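PDB 2WB0: E2A dna-binding protein from Human adenovirus 5, which binds single-stranded DNA and takes part in elongation in viral strand-displacement replication by unwinding the template without ATP through its ability to form multimers. Local coordinates for residues A[40-45]-A[74-79]; A[197-202]-A[299-304]. All coordinates share one frame; numbering follows the deposited sequence.

Both contacts pair two helices and are buried, yet their centres lie about 22 Å apart, contact 2 about 11 Å from the centre of the chain and contact 1 about 17 Å. Contact 1 joins helices 40-53 and 64-83 of the all-alpha region at a steep angle, and aliphatic side chains make up nearly all of it. Contact 2 sets helix 189-206 beside the start of helix 300-315, more nearly aligned, and brings a proline, an aromatic ring and a glutamine amide into play. No helix serves both, but packing joins them: the ring of Phe-74 on helix 64-83 touches Leu-303 of helix 300-315, CE2 to CD2 3.8 Å. Neither contact reaches a zinc site.

Contact 1. Residues A[40-45]-A[74-79]; sequences EALAAV and FLQAYL
Leu-42 projects from helix 40-53 onto helix 64-83 and meets three of its residues. A chi1 of -56° sets CG anti to the carbonyl carbon, and the two methyls then spread over the partner helix. CD1 lies chiefly against the base of Gln-76, 3.7 Å from its CB, the two side chains crossing at about a right angle. CD2 chiefly meets Leu-79, tip to tip, 3.8 Å from its CD2. Nearer the helix surface, Leu-75 CD1 fits in beside Leu-42, 3.9 Å from its CB and 3.6 Å from its carbonyl O. This is the close-packed part, and here the backbones draw nearest, Leu-42 CA and Leu-75 CA being 6.7 Å apart. One turn on, the fit is looser: Val-45 CG1 reaches the same Leu-75 methyl at 4.0 Å and adds only a small part of the buried surface. Ala-43 points away from helix 64-83 and is partly exposed, as is Ala-44, while Glu-40 is exposed. Leu-18 of helix 7-21 packs on both Leu-75 and Leu-79, adding a third helix to the apolar cluster. The axes of the two segments cross at 105°, 9.5 Å apart, a steep helix-helix packing within the all-alpha region of the adenovirus DNA-binding protein.

Contact 2. Residues A[197-202]-A[299-304]; sequences KQIKAF and SAPDLL
The ring of Phe-202 lies over Pro-301 in a CH-pi contact, with Pro-301 CB 3.8 Å from the ring centroid and 14° off its normal. CB of Phe-202 leads toward helix 300-315, and with chi1 at -172° CG stands opposite the backbone N, which carries the ring across to the proline. Along the ring, CD2 has Leu-304 CD1 at 4.2 Å, near the ring plane at the edge; farther out, CE2 and CZ lie over the proline, each 3.7 Å from Pro-301 CB, with CD2 and CE1 both about 4.0 Å from it, so the methylene sits over that side of the face. One turn earlier Ile-199 sends its CD1 to Ala-300, 3.8 Å from the CB. Gln-198 bends at chi2 (-72°), and its amide end crosses the proline ring at a slant, NE2 3.5 Å from Pro-301 CG. Ser-299 is the N-cap of helix 300-315, and Pro-301 stands in the first turn, where its lack of an N-H costs no helical bond. With OE1 of the one amide side chain here hydrogen-bonded to Ser-266 of helix 261-268, cohesion between the segments is apolar and CH-pi in kind and probably depends on shape and burial rather than charge.

Contact 1. Residues A[40-45]-A[74-79]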
ATOM      1  N   GLU A  40       8.584 -11.334  11.503  1.00 21.57           N
ATOM      2  CA  GLU A  40       8.253 -12.734  11.211  1.00 22.29           C
ATOM      3  C   GLU A  40       7.491 -13.425  12.327  1.00 22.00           C
ATOM      4  O   GLU A  40       6.479 -14.077  12.060  1.00 20.33           O
ATOM      5  CB  GLU A  40       9.478 -13.556  10.850  1.00 23.55           C
ATOM      6  CG  GLU A  40       9.113 -15.007  10.430  1.00 26.32           C
ATOM      7  CD  GLU A  40      10.274 -15.799   9.816  1.00 33.31           C
ATOM      8  OE1 GLU A  40      10.011 -16.952   9.355  1.00 36.01           O
ATOM      9  OE2 GLU A  40      11.443 -15.318   9.813  1.00 30.75           O
ATOM     10  N   ALA A  41       7.958 -13.310  13.566  1.00 20.87           N
ATOM     11  CA  ALA A  41       7.234 -13.955  14.693  1.00 19.89           C
ATOM     12  C   ALA A  41       5.799 -13.387  14.934  1.00 19.84           C
ATOM     13  O   ALA A  41       4.866 -14.112  15.286  1.00 20.94           O
ATOM     14  CB  ALA A  41       8.075 -13.896  15.963  1.00 18.70           C
ATOM     15  N   LEU A  42       5.612 -12.113  14.668  1.00 18.90           N
ATOM     16  CA  LEU A  42       4.336 -11.493  14.843  1.00 19.50           C
ATOM     17  C   LEU A  42       3.426 -11.851  13.643  1.00 19.66           C
ATOM     18  O   LEU A  42       2.205 -12.062  13.804  1.00 17.17           O
ATOM     19  CB  LEU A  42       4.504  -9.983  15.001  1.00 18.48           C
ATOM     20  CG  LEU A  42       5.444  -9.611  16.145  1.00 20.99           C
ATOM     21  CD1 LEU A  42       5.581  -8.103  16.281  1.00 16.67           C
ATOM     22  CD2 LEU A  42       4.825 -10.202  17.448  1.00 21.98           C
ATOM     23  N   ALA A  43       4.015 -11.954  12.469  1.00 20.75           N
ATOM     24  CA  ALA A  43       3.263 -12.432  11.307  1.00 21.39           C
ATOM     25  C   ALA A  43       2.805 -13.906  11.539  1.00 22.54           C
ATOM     26  O   ALA A  43       1.705 -14.294  11.127  1.00 20.43           O
ATOM     27  CB  ALA A  43       4.140 -12.340  10.063  1.00 21.85           C
ATOM     28  N   ALA A  44       3.647 -14.699  12.208  1.00 22.19           N
ATOM     29  CA  ALA A  44       3.301 -16.106  12.532  1.00 22.54           C
ATOM     30  C   ALA A  44       2.137 -16.181  13.538  1.00 22.65           C
ATOM     31  O   ALA A  44       1.243 -17.033  13.414  1.00 21.98           O
ATOM     32  CB  ALA A  44       4.520 -16.862  13.002  1.00 23.95           C
ATOM     33  N   VAL A  45       2.087 -15.247  14.485  1.00 20.77           N
ATOM     34  CA  VAL A  45       0.893 -15.102  15.304  1.00 20.90           C
ATOM     35  C   VAL A  45      -0.375 -14.866  14.436  1.00 21.67           C
ATOM     36  O   VAL A  45      -1.437 -15.575  14.547  1.00 20.64           O
ATOM     37  CB  VAL A  45       1.065 -13.957  16.328  1.00 19.67           C
ATOM     38  CG1 VAL A  45      -0.229 -13.660  17.031  1.00 19.71           C
ATOM     39  CG2 VAL A  45       2.193 -14.333  17.359  1.00 21.44           C
ATOM     40  N   PHE A  74       1.040  -4.341  11.624  1.00 15.35           N
ATOM     41  CA  PHE A  74       0.030  -3.673  12.439  1.00 16.12           C
ATOM     42  C   PHE A  74       0.067  -4.208  13.853  1.00 14.95           C
ATOM     43  O   PHE A  74      -0.078  -3.446  14.774  1.00 17.10           O
ATOM     44  CB  PHE A  74      -1.348  -3.853  11.820  1.00 14.67           C
ATOM     45  CG  PHE A  74      -1.524  -3.070  10.578  1.00 15.89           C
ATOM     46  CD1 PHE A  74      -1.177  -1.711  10.542  1.00 13.79           C
ATOM     47  CD2 PHE A  74      -2.005  -3.695   9.391  1.00 15.40           C
ATOM     48  CE1 PHE A  74      -1.337  -0.939   9.397  1.00 14.28           C
ATOM     49  CE2 PHE A  74      -2.177  -2.919   8.248  1.00 12.86           C
ATOM     50  CZ  PHE A  74      -1.870  -1.572   8.226  1.00 12.26           C
ATOM     51  N   LEU A  75       0.282  -5.501  14.010  1.00 17.10           N
ATOM     52  CA  LEU A  75       0.372  -6.102  15.331  1.00 16.33           C
ATOM     53  C   LEU A  75       1.585  -5.518  16.063  1.00 16.98           C
ATOM     54  O   LEU A  75       1.512  -5.075  17.214  1.00 17.09           O
ATOM     55  CB  LEU A  75       0.601  -7.592  15.170  1.00 16.33           C
ATOM     56  CG  LEU A  75       0.138  -8.558  16.292  1.00 19.74           C
ATOM     57  CD1 LEU A  75       0.841  -9.889  16.387  1.00 21.10           C
ATOM     58  CD2 LEU A  75      -0.449  -8.010  17.664  1.00 19.35           C
ATOM     59  N   GLN A  76       2.696  -5.494  15.363  1.00 16.28           N
ATOM     60  CA  GLN A  76       3.861  -4.761  15.846  1.00 15.89           C
ATOM     61  C   GLN A  76       3.557  -3.356  16.311  1.00 15.59           C
ATOM     62  O   GLN A  76       4.011  -2.934  17.379  1.00 15.97           O
ATOM     63  CB  GLN A  76       4.973  -4.743  14.776  1.00 14.60           C
ATOM     64  CG  GLN A  76       6.345  -4.293  15.448  1.00 15.21           C
ATOM     65  CD  GLN A  76       7.428  -4.027  14.464  1.00 19.85           C
ATOM     66  OE1 GLN A  76       8.553  -4.544  14.578  1.00 23.75           O
ATOM     67  NE2 GLN A  76       7.102  -3.267  13.476  1.00 16.63           N
ATOM     68  N   ALA A  77       2.803  -2.600  15.535  1.00 14.57           N
ATOM     69  CA  ALA A  77       2.516  -1.257  15.943  1.00 14.69           C
ATOM     70  C   ALA A  77       1.680  -1.211  17.232  1.00 16.37           C
ATOM     71  O   ALA A  77       1.839  -0.278  18.057  1.00 15.95           O
ATOM     72  CB  ALA A  77       1.794  -0.522  14.810  1.00 13.16           C
ATOM     73  N   TYR A  78       0.754  -2.162  17.363  1.00 17.50           N
ATOM     74  CA  TYR A  78      -0.125  -2.175  18.570  1.00 18.68           C
ATOM     75  C   TYR A  78       0.676  -2.583  19.803  1.00 20.38           C
ATOM     76  O   TYR A  78       0.521  -1.984  20.881  1.00 19.89           O
ATOM     77  CB  TYR A  78      -1.354  -3.072  18.347  1.00 18.28           C
ATOM     78  CG  TYR A  78      -2.426  -2.290  17.616  1.00 18.71           C
ATOM     79  CD1 TYR A  78      -3.067  -1.187  18.230  1.00 17.25           C
ATOM     80  CD2 TYR A  78      -2.820  -2.652  16.345  1.00 13.68           C
ATOM     81  CE1 TYR A  78      -4.058  -0.425  17.554  1.00 21.20           C
ATOM     82  CE2 TYR A  78      -3.828  -1.895  15.636  1.00 12.19           C
ATOM     83  CZ  TYR A  78      -4.411  -0.776  16.239  1.00 18.47           C
ATOM     84  OH  TYR A  78      -5.337  -0.044  15.584  1.00 17.75           O
ATOM     85  N   LEU A  79       1.573  -3.528  19.630  1.00 19.74           N
ATOM     86  CA  LEU A  79       2.451  -3.962  20.712  1.00 22.63           C
ATOM     87  C   LEU A  79       3.375  -2.848  21.179  1.00 22.89           C
ATOM     88  O   LEU A  79       3.479  -2.584  22.382  1.00 21.25           O
ATOM     89  CB  LEU A  79       3.290  -5.140  20.230  1.00 22.13           C
ATOM     90  CG  LEU A  79       3.228  -6.591  20.631  1.00 28.47           C
ATOM     91  CD1 LEU A  79       2.233  -7.044  21.771  1.00 27.24           C
ATOM     92  CD2 LEU A  79       3.150  -7.450  19.415  1.00 27.82           C
TER

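Contact 2. Residues A[197-202]-A[299-304]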
ATOM      1  N   LYS A 197     -13.096   5.544  -5.977  1.00 14.49           N
ATOM      2  CA  LYS A 197     -14.491   5.572  -5.499  1.00 14.04           C
ATOM      3  C   LYS A 197     -14.791   4.315  -4.701  1.00 14.09           C
ATOM      4  O   LYS A 197     -15.576   4.347  -3.734  1.00 15.03           O
ATOM      5  CB  LYS A 197     -15.464   5.664  -6.691  1.00 14.87           C
ATOM      6  CG  LYS A 197     -15.581   7.134  -7.206  1.00 13.97           C
ATOM      7  CD  LYS A 197     -16.571   7.215  -8.406  1.00 20.72           C
ATOM      8  CE  LYS A 197     -17.051   8.648  -8.670  1.00 24.34           C
ATOM      9  NZ  LYS A 197     -17.506   8.782 -10.088  1.00 23.61           N
ATOM     10  N   GLN A 198     -14.211   3.200  -5.158  1.00 13.09           N
ATOM     11  CA  GLN A 198     -14.404   1.885  -4.529  1.00 13.26           C
ATOM     12  C   GLN A 198     -13.867   1.912  -3.108  1.00 12.74           C
ATOM     13  O   GLN A 198     -14.562   1.460  -2.204  1.00 12.78           O
ATOM     14  CB  GLN A 198     -13.701   0.769  -5.342  1.00 12.45           C
ATOM     15  CG  GLN A 198     -14.042  -0.717  -4.894  1.00 13.54           C
ATOM     16  CD  GLN A 198     -13.436  -1.136  -3.579  1.00 16.64           C
ATOM     17  OE1 GLN A 198     -13.985  -2.037  -2.878  1.00 19.96           O
ATOM     18  NE2 GLN A 198     -12.240  -0.575  -3.254  1.00 12.16           N
ATOM     19  N   ILE A 199     -12.659   2.454  -2.892  1.00 12.42           N
ATOM     20  CA  ILE A 199     -12.107   2.385  -1.524  1.00 14.14           C
ATOM     21  C   ILE A 199     -12.899   3.316  -0.588  1.00 14.28           C
ATOM     22  O   ILE A 199     -13.194   2.955   0.566  1.00 15.48           O
ATOM     23  CB  ILE A 199     -10.547   2.642  -1.472  1.00 13.38           C
ATOM     24  CG1 ILE A 199     -10.036   2.302  -0.054  1.00 12.85           C
ATOM     25  CG2 ILE A 199     -10.183   4.076  -1.855  1.00 15.70           C
ATOM     26  CD1 ILE A 199     -10.281   0.783   0.327  1.00 14.20           C
ATOM     27  N   LYS A 200     -13.250   4.484  -1.100  1.00 16.64           N
ATOM     28  CA  LYS A 200     -14.043   5.432  -0.336  1.00 17.73           C
ATOM     29  C   LYS A 200     -15.409   4.826   0.045  1.00 17.75           C
ATOM     30  O   LYS A 200     -15.789   4.849   1.214  1.00 19.15           O
ATOM     31  CB  LYS A 200     -14.160   6.734  -1.067  1.00 17.96           C
ATOM     32  CG  LYS A 200     -15.125   7.720  -0.378  1.00 24.07           C
ATOM     33  CD  LYS A 200     -15.035   9.085  -1.118  1.00 28.49           C
ATOM     34  CE  LYS A 200     -16.330   9.877  -0.908  1.00 35.39           C
ATOM     35  NZ  LYS A 200     -16.470  11.040  -1.891  1.00 39.39           N
ATOM     36  N   ALA A 201     -16.054   4.121  -0.870  1.00 18.10           N
ATOM     37  CA  ALA A 201     -17.308   3.432  -0.531  1.00 17.00           C
ATOM     38  C   ALA A 201     -17.142   2.260   0.442  1.00 17.18           C
ATOM     39  O   ALA A 201     -18.039   1.922   1.245  1.00 15.43           O
ATOM     40  CB  ALA A 201     -18.050   2.918  -1.866  1.00 15.97           C
ATOM     41  N   PHE A 202     -16.036   1.544   0.304  1.00 15.39           N
ATOM     42  CA  PHE A 202     -15.763   0.418   1.163  1.00 15.72           C
ATOM     43  C   PHE A 202     -15.617   0.946   2.597  1.00 16.29           C
ATOM     44  O   PHE A 202     -16.151   0.371   3.560  1.00 16.16           O
ATOM     45  CB  PHE A 202     -14.445  -0.235   0.649  1.00 14.74           C
ATOM     46  CG  PHE A 202     -14.096  -1.522   1.299  1.00 16.02           C
ATOM     47  CD1 PHE A 202     -14.710  -2.717   0.891  1.00 19.66           C
ATOM     48  CD2 PHE A 202     -13.114  -1.581   2.272  1.00 18.64           C
ATOM     49  CE1 PHE A 202     -14.431  -3.867   1.469  1.00 18.69           C
ATOM     50  CE2 PHE A 202     -12.797  -2.789   2.877  1.00 20.59           C
ATOM     51  CZ  PHE A 202     -13.439  -3.938   2.469  1.00 18.71           C
ATOM     52  N   SER A 299      -4.205  -5.229  -2.145  1.00 11.71           N
ATOM     53  CA  SER A 299      -5.192  -4.317  -2.705  1.00 11.66           C
ATOM     54  C   SER A 299      -5.623  -3.459  -1.538  1.00 11.26           C
ATOM     55  O   SER A 299      -5.491  -3.872  -0.363  1.00 12.66           O
ATOM     56  CB  SER A 299      -6.421  -5.057  -3.331  1.00 11.47           C
ATOM     57  OG  SER A 299      -7.097  -5.834  -2.283  1.00 11.14           O
ATOM     58  N   ALA A 300      -6.102  -2.251  -1.820  1.00 12.21           N
ATOM     59  CA  ALA A 300      -6.508  -1.349  -0.722  1.00 12.48           C
ATOM     60  C   ALA A 300      -7.582  -1.891   0.266  1.00 11.79           C
ATOM     61  O   ALA A 300      -7.463  -1.709   1.464  1.00 13.07           O
ATOM     62  CB  ALA A 300      -6.928   0.067  -1.284  1.00 10.40           C
ATOM     63  N   PRO A 301      -8.609  -2.537  -0.221  1.00 13.84           N
ATOM     64  CA  PRO A 301      -9.519  -3.115   0.794  1.00 13.99           C
ATOM     65  C   PRO A 301      -8.914  -4.195   1.643  1.00 13.54           C
ATOM     66  O   PRO A 301      -9.273  -4.247   2.835  1.00 13.35           O
ATOM     67  CB  PRO A 301     -10.670  -3.701  -0.019  1.00 13.91           C
ATOM     68  CG  PRO A 301     -10.520  -3.015  -1.445  1.00 16.11           C
ATOM     69  CD  PRO A 301      -9.041  -2.843  -1.604  1.00 12.67           C
ATOM     70  N   ASP A 302      -8.028  -5.050   1.081  1.00 11.99           N
ATOM     71  CA  ASP A 302      -7.384  -6.112   1.872  1.00 12.09           C
ATOM     72  C   ASP A 302      -6.432  -5.461   2.823  1.00 11.58           C
ATOM     73  O   ASP A 302      -6.273  -5.969   3.926  1.00 11.80           O
ATOM     74  CB  ASP A 302      -6.652  -7.138   0.956  1.00 10.16           C
ATOM     75  CG  ASP A 302      -7.627  -7.950   0.166  1.00 16.35           C
ATOM     76  OD1 ASP A 302      -8.825  -7.897   0.561  1.00 14.66           O
ATOM     77  OD2 ASP A 302      -7.238  -8.560  -0.848  1.00 13.71           O
ATOM     78  N   LEU A 303      -5.819  -4.337   2.437  1.00 10.99           N
ATOM     79  CA  LEU A 303      -4.902  -3.637   3.381  1.00 12.66           C
ATOM     80  C   LEU A 303      -5.654  -3.091   4.624  1.00 12.65           C
ATOM     81  O   LEU A 303      -5.191  -3.205   5.778  1.00 12.75           O
ATOM     82  CB  LEU A 303      -4.180  -2.479   2.677  1.00 11.83           C
ATOM     83  CG  LEU A 303      -2.770  -2.033   3.103  1.00 17.45           C
ATOM     84  CD1 LEU A 303      -2.401  -0.623   2.596  1.00 13.62           C
ATOM     85  CD2 LEU A 303      -2.093  -2.491   4.424  1.00 12.28           C
ATOM     86  N   LEU A 304      -6.820  -2.493   4.389  1.00 13.69           N
ATOM     87  CA  LEU A 304      -7.633  -2.000   5.496  1.00 13.61           C
ATOM     88  C   LEU A 304      -8.102  -3.180   6.335  1.00 14.71           C
ATOM     89  O   LEU A 304      -8.056  -3.123   7.544  1.00 15.67           O
ATOM     90  CB  LEU A 304      -8.834  -1.234   4.956  1.00 13.98           C
ATOM     91  CG  LEU A 304      -9.531  -0.151   5.775  1.00 16.14           C
ATOM     92  CD1 LEU A 304     -11.001   0.170   5.485  1.00 15.89           C
ATOM     93  CD2 LEU A 304      -8.915   0.338   7.130  1.00 15.89           C
TER